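Local coordinates for tailspike protein (Acinetobacter phage vB_ApiP_P1, PDB 6E1R) that probably binds and cleaves capsular polysaccharide on the surface of its Acinetobacter host, as the trimeric tailspike of the phage, at residues Asp116-Thr121 and Ser143-Ala148; Met170-Thr175 and Tyr225-Asn230. All coordinates share one frame; numbering follows the deposited sequence.

Contact 1: Asp116-Thr121 and Ser143-Ala148; sequences DLRVNT and SITATA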
loop_
_atom_site.group_PDB
_atom_site.type_symbol
_atom_site.label_atom_id
_atom_site.label_comp_id
_atom_site.label_asym_id
_atom_site.label_seq_id
_atom_site.Cartn_x
_atom_site.Cartn_y
_atom_site.Cartn_z
ATOM N N ASP A 116 -37.489 0.827 5.627
ATOM C CA ASP A 116 -36.736 1.316 6.775
ATOM C C ASP A 116 -37.386 0.850 8.071
ATOM O O ASP A 116 -38.591 1.032 8.277
ATOM C CB ASP A 116 -36.637 2.840 6.742
ATOM C CG ASP A 116 -35.863 3.349 5.539
ATOM O OD1 ASP A 116 -35.040 2.585 4.992
ATOM O OD2 ASP A 116 -36.076 4.514 5.141
ATOM N N LEU A 117 -36.583 0.259 8.948
ATOM C CA LEU A 117 -37.067 -0.291 10.202
ATOM C C LEU A 117 -36.792 0.665 11.356
ATOM O O LEU A 117 -35.844 1.454 11.328
ATOM C CB LEU A 117 -36.411 -1.644 10.484
ATOM C CG LEU A 117 -36.626 -2.727 9.424
ATOM C CD1 LEU A 117 -36.001 -4.040 9.861
ATOM C CD2 LEU A 117 -38.105 -2.903 9.134
ATOM N N ARG A 118 -37.640 0.581 12.378
ATOM C CA ARG A 118 -37.480 1.335 13.614
ATOM C C ARG A 118 -37.632 0.364 14.774
ATOM O O ARG A 118 -38.648 -0.330 14.874
ATOM C CB ARG A 118 -38.515 2.460 13.707
ATOM C CG ARG A 118 -38.455 3.445 12.548
ATOM C CD ARG A 118 -39.469 4.565 12.708
ATOM N NE ARG A 118 -39.088 5.511 13.751
ATOM C CZ ARG A 118 -38.260 6.534 13.562
ATOM N NH1 ARG A 118 -37.721 6.743 12.368
ATOM N NH2 ARG A 118 -37.968 7.347 14.567
ATOM N N VAL A 119 -36.627 0.312 15.645
ATOM C CA VAL A 119 -36.548 -0.695 16.696
ATOM C C VAL A 119 -36.307 -0.012 18.034
ATOM O O VAL A 119 -35.568 0.976 18.117
ATOM C CB VAL A 119 -35.447 -1.743 16.407
ATOM C CG1 VAL A 119 -35.779 -2.528 15.146
ATOM C CG2 VAL A 119 -34.084 -1.077 16.277
ATOM N N ASN A 120 -36.943 -0.536 19.083
ATOM C CA ASN A 120 -36.726 -0.067 20.443
ATOM C C ASN A 120 -36.131 -1.149 21.330
ATOM O O ASN A 120 -35.874 -0.893 22.512
ATOM C CB ASN A 120 -38.036 0.440 21.067
ATOM C CG ASN A 120 -39.065 -0.659 21.250
ATOM O OD1 ASN A 120 -38.965 -1.731 20.656
ATOM N ND2 ASN A 120 -40.067 -0.392 22.079
ATOM N N THR A 121 -35.915 -2.349 20.796
ATOM C CA THR A 121 -35.294 -3.445 21.522
ATOM C C THR A 121 -34.176 -4.029 20.671
ATOM O O THR A 121 -34.298 -4.117 19.445
ATOM C CB THR A 121 -36.328 -4.529 21.865
ATOM O OG1 THR A 121 -37.366 -3.958 22.673
ATOM C CG2 THR A 121 -35.686 -5.685 22.619
ATOM N N SER A 143 -32.333 2.053 5.814
ATOM C CA SER A 143 -31.920 2.488 7.139
ATOM C C SER A 143 -32.615 1.689 8.233
ATOM O O SER A 143 -33.724 1.179 8.052
ATOM C CB SER A 143 -32.206 3.981 7.338
ATOM O OG SER A 143 -33.597 4.223 7.451
ATOM N N ILE A 144 -31.938 1.585 9.376
ATOM C CA ILE A 144 -32.493 1.010 10.596
ATOM C C ILE A 144 -32.276 2.027 11.709
ATOM O O ILE A 144 -31.130 2.358 12.034
ATOM C CB ILE A 144 -31.841 -0.334 10.962
ATOM C CG1 ILE A 144 -32.013 -1.348 9.830
ATOM C CG2 ILE A 144 -32.433 -0.874 12.257
ATOM C CD1 ILE A 144 -31.519 -2.739 10.177
ATOM N N THR A 145 -33.366 2.514 12.292
ATOM C CA THR A 145 -33.320 3.553 13.311
ATOM C C THR A 145 -33.609 2.957 14.683
ATOM O O THR A 145 -34.515 2.132 14.835
ATOM C CB THR A 145 -34.327 4.668 13.003
ATOM O OG1 THR A 145 -34.111 5.154 11.673
ATOM C CG2 THR A 145 -34.169 5.822 13.984
ATOM N N ALA A 146 -32.836 3.382 15.679
ATOM C CA ALA A 146 -33.016 2.950 17.060
ATOM C C ALA A 146 -33.834 4.006 17.794
ATOM O O ALA A 146 -33.376 5.139 17.979
ATOM C CB ALA A 146 -31.669 2.724 17.742
ATOM N N THR A 147 -35.042 3.633 18.210
ATOM C CA THR A 147 -35.949 4.535 18.904
ATOM C C THR A 147 -35.725 4.558 20.412
ATOM O O THR A 147 -36.525 5.160 21.136
ATOM C CB THR A 147 -37.402 4.161 18.599
ATOM O OG1 THR A 147 -37.625 2.785 18.929
ATOM C CG2 THR A 147 -37.707 4.381 17.123
ATOM N N ALA A 148 -34.664 3.919 20.898
ATOM C CA ALA A 148 -34.308 3.947 22.308
ATOM C C ALA A 148 -32.791 4.000 22.430
ATOM O O ALA A 148 -32.061 3.873 21.444
ATOM C CB ALA A 148 -34.870 2.733 23.059
HETATM O O HOH W 1 -35.275 3.521 9.849
HETATM O O HOH W 2 -34.934 8.105 11.148
#
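Leu117 and Val119 pair in parallel with Ile144 and Ala146 on successive rungs of the tailspike's parallel beta-helix. The axes of strands 117-119 and 143-146 run 4.7 Å apart, and the backbone bonds Leu117 N to Ser143 O, Thr145 N to Leu117 O, Val119 N to Thr145 O and Thr147 N to Val119 O zip them together. The face carrying Leu117, Val119, Ile144 and Ala146 is buried. There Ile144 CG2 touches both Leu117 CB and Val119 CG2, 4.4 Å from each, while helix 94-106 packs on Leu117 and Val119, and Ile152 on Ile144 and Ala146. At the start of the pair Asp116 stands in for a backbone acceptor: its CG is anti to the carbonyl carbon (chi1 -64°), which brings OD1 to 2.9 Å from Ser143 N. The N-H points straight at the oxygen but reaches it from above the carboxylate plane. OD1 also forms a salt bridge with Arg142, so one carboxylate oxygen serves two donors. On the other face Arg118 and Thr145 run alongside each other in the same direction. The Arg118 chain bends at chi3 (73°), folding the guanidinium so that Thr145 CG2 sits over one of its faces, 4.0 Å from NH1. Thr147 comes in roughly perpendicular to Arg118 and brings its CG2 within 3.8 Å of Arg118 NE. Waters complete this polar side: one links Arg118 NH1, weakly, to Thr145 OG1, and another is held jointly by Leu117 O, Ser143 OG and Thr145 OG1. At the far end Val119 O is gripped twice by one residue, by Thr147 N at 2.7 Å and, weakly, by Thr147 OG1 at 2.9 Å.

Contact 2: Met170-Thr175 and Tyr225-Asn230; sequences MFKAST and YMSTTN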
loop_
_atom_site.group_PDB
_atom_site.type_symbol
_atom_site.label_atom_id
_atom_site.label_comp_id
_atom_site.label_asym_id
_atom_site.label_seq_id
_atom_site.Cartn_x
_atom_site.Cartn_y
_atom_site.Cartn_z
HETATM N N MSE A 170 -28.008 1.614 6.576
HETATM C CA MSE A 170 -27.734 2.833 7.322
HETATM C C MSE A 170 -28.284 2.714 8.737
HETATM O O MSE A 170 -29.351 2.144 8.948
HETATM C CB MSE A 170 -28.336 4.045 6.611
HETATM C CG MSE A 170 -27.964 5.380 7.226
HETATM SE SE MSE A 170 -28.481 6.873 6.087
HETATM C CE MSE A 170 -27.756 8.340 7.153
ATOM N N PHE A 171 -27.552 3.246 9.710
ATOM C CA PHE A 171 -27.932 3.154 11.113
ATOM C C PHE A 171 -28.157 4.557 11.656
ATOM O O PHE A 171 -27.263 5.406 11.578
ATOM C CB PHE A 171 -26.859 2.419 11.917
ATOM C CG PHE A 171 -26.548 1.048 11.391
ATOM C CD1 PHE A 171 -27.295 -0.046 11.790
ATOM C CD2 PHE A 171 -25.518 0.856 10.486
ATOM C CE1 PHE A 171 -27.015 -1.310 11.305
ATOM C CE2 PHE A 171 -25.233 -0.406 9.995
ATOM C CZ PHE A 171 -25.983 -1.489 10.407
ATOM N N LYS A 172 -29.347 4.794 12.204
ATOM C CA LYS A 172 -29.724 6.092 12.745
ATOM C C LYS A 172 -30.213 5.921 14.177
ATOM O O LYS A 172 -30.323 4.806 14.696
ATOM C CB LYS A 172 -30.806 6.766 11.890
ATOM C CG LYS A 172 -30.437 6.965 10.432
ATOM C CD LYS A 172 -31.564 7.659 9.684
ATOM C CE LYS A 172 -31.192 7.929 8.238
ATOM N NZ LYS A 172 -32.296 8.591 7.488
ATOM N N ALA A 173 -30.510 7.050 14.814
ATOM C CA ALA A 173 -31.080 7.079 16.153
ATOM C C ALA A 173 -32.190 8.118 16.183
ATOM O O ALA A 173 -32.029 9.222 15.655
ATOM C CB ALA A 173 -30.020 7.403 17.213
ATOM N N SER A 174 -33.320 7.756 16.795
ATOM C CA SER A 174 -34.443 8.686 16.867
ATOM C C SER A 174 -34.104 9.890 17.736
ATOM O O SER A 174 -34.537 11.012 17.450
ATOM C CB SER A 174 -35.687 7.975 17.396
ATOM O OG SER A 174 -35.568 7.709 18.782
ATOM N N THR A 175 -33.339 9.677 18.802
ATOM C CA THR A 175 -32.867 10.749 19.666
ATOM C C THR A 175 -31.367 10.918 19.474
ATOM O O THR A 175 -30.611 9.945 19.570
ATOM C CB THR A 175 -33.187 10.458 21.134
ATOM O OG1 THR A 175 -34.594 10.222 21.280
ATOM C CG2 THR A 175 -32.782 11.634 22.009
ATOM N N TYR A 225 -23.680 12.586 7.479
ATOM C CA TYR A 225 -25.079 12.980 7.493
ATOM C C TYR A 225 -25.640 12.846 8.903
ATOM O O TYR A 225 -25.199 12.005 9.691
ATOM C CB TYR A 225 -25.893 12.130 6.515
ATOM C CG TYR A 225 -25.352 12.157 5.105
ATOM C CD1 TYR A 225 -25.726 13.157 4.217
ATOM C CD2 TYR A 225 -24.459 11.189 4.664
ATOM C CE1 TYR A 225 -25.231 13.189 2.926
ATOM C CE2 TYR A 225 -23.958 11.214 3.376
ATOM C CZ TYR A 225 -24.348 12.215 2.512
ATOM O OH TYR A 225 -23.852 12.243 1.228
HETATM N N MSE A 226 -26.615 13.691 9.214
HETATM C CA MSE A 226 -27.187 13.736 10.554
HETATM C C MSE A 226 -28.701 13.917 10.495
HETATM O O MSE A 226 -29.190 14.997 10.162
HETATM C CB MSE A 226 -26.546 14.867 11.361
HETATM C CG MSE A 226 -26.759 14.773 12.861
HETATM SE SE MSE A 226 -26.284 16.435 13.764
HETATM C CE MSE A 226 -24.936 15.760 14.986
ATOM N N SER A 227 -29.441 12.855 10.823
ATOM C CA SER A 227 -30.898 12.917 10.733
ATOM C C SER A 227 -31.478 13.814 11.820
ATOM O O SER A 227 -32.346 14.652 11.549
ATOM C CB SER A 227 -31.488 11.510 10.817
ATOM O OG SER A 227 -31.290 10.950 12.103
ATOM N N THR A 228 -31.015 13.652 13.058
ATOM C CA THR A 228 -31.424 14.502 14.166
ATOM C C THR A 228 -30.185 14.974 14.916
ATOM O O THR A 228 -29.151 14.301 14.924
ATOM C CB THR A 228 -32.397 13.777 15.119
ATOM O OG1 THR A 228 -32.901 14.704 16.089
ATOM C CG2 THR A 228 -31.713 12.622 15.827
ATOM N N THR A 229 -30.301 16.143 15.544
ATOM C CA THR A 229 -29.153 16.778 16.183
ATOM C C THR A 229 -28.635 15.950 17.353
ATOM O O THR A 229 -29.406 15.456 18.180
ATOM C CB THR A 229 -29.525 18.182 16.665
ATOM O OG1 THR A 229 -30.929 18.397 16.478
ATOM C CG2 THR A 229 -28.749 19.234 15.887
ATOM N N ASN A 230 -27.311 15.813 17.420
ATOM C CA ASN A 230 -26.620 15.088 18.483
ATOM C C ASN A 230 -25.854 16.097 19.330
ATOM O O ASN A 230 -24.903 16.725 18.851
ATOM C CB ASN A 230 -25.684 14.032 17.895
ATOM C CG ASN A 230 -25.003 13.177 18.955
ATOM O OD1 ASN A 230 -24.877 13.572 20.115
ATOM N ND2 ASN A 230 -24.552 11.995 18.551
#
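Thr228 turns its methyl group, not its hydroxyl, to the end of strand 170-173. OG1 is anti to the backbone N (chi1 -173°), and this leaves CG2 between N and the carbonyl carbon, facing segment 170-175. The methyl meets the backbone where the strand gives way to its turn, 3.4 Å from Ala173 O and 3.6 Å from Ser174 O, with Thr175 C a little farther off at 4.0 Å. Apolar packing makes up the rest of the direct contact. Lys172 is extended beyond CG, and it is the middle of its chain that touches: CD lies 4.0 Å from Ser227 CB, so the aliphatic part rather than the ammonium end rests against the loop. Met170, modelled as selenomethionine, is stretched out along all three torsions, which carries CE across to 4.3 Å from Tyr225 CB. Polar links between the two segments are indirect. Ser203 bridges them, its OG bonding Ala173 N and, weakly, Ser227 OG, while Asp201 OD1 receives Ser227 N. Ser227 OG itself stays 4.0 Å from Ala173 O. Beyond CB the Tyr225 ring extends away from segment 170-175, and its OH is hydrogen-bonded to Gln192 of the second subunit; Ser163 of that subunit packs on the same side chain, so this edge of the loop also belongs to the trimer interface. The two segments run roughly alike, with end-to-end directions 29° apart, but are not neighbouring strands: strand 199-200 pairs with both 169-173 and 221-222. The segment 225-230 therefore reaches back past one rung, a turn loop folded against the side of the parallel beta-helix characteristic of phage tailspikes.

Contacts 1 and 2 follow in series along the chain, their centres 11 Å apart on the same side of the chain's centre. They share one parallel face of the beta-helix, where strands 117-119, 142-146, 169-173, 199-200 and 221-222 succeed one another. Strand 142-146 closes contact 1 and pairs directly with strand 169-173, which opens contact 2. Probable hydrogen bonds join them at Ile144 N to Met170 O (2.7 Å) and Ala146 O to Ser174 N (2.9 Å). Contact 1 is thus rung-to-rung strand pairing, whereas contact 2 adds a loop from farther along the helix, so that the stacked rungs are tied both by strand pairing and by a loop laid along their side.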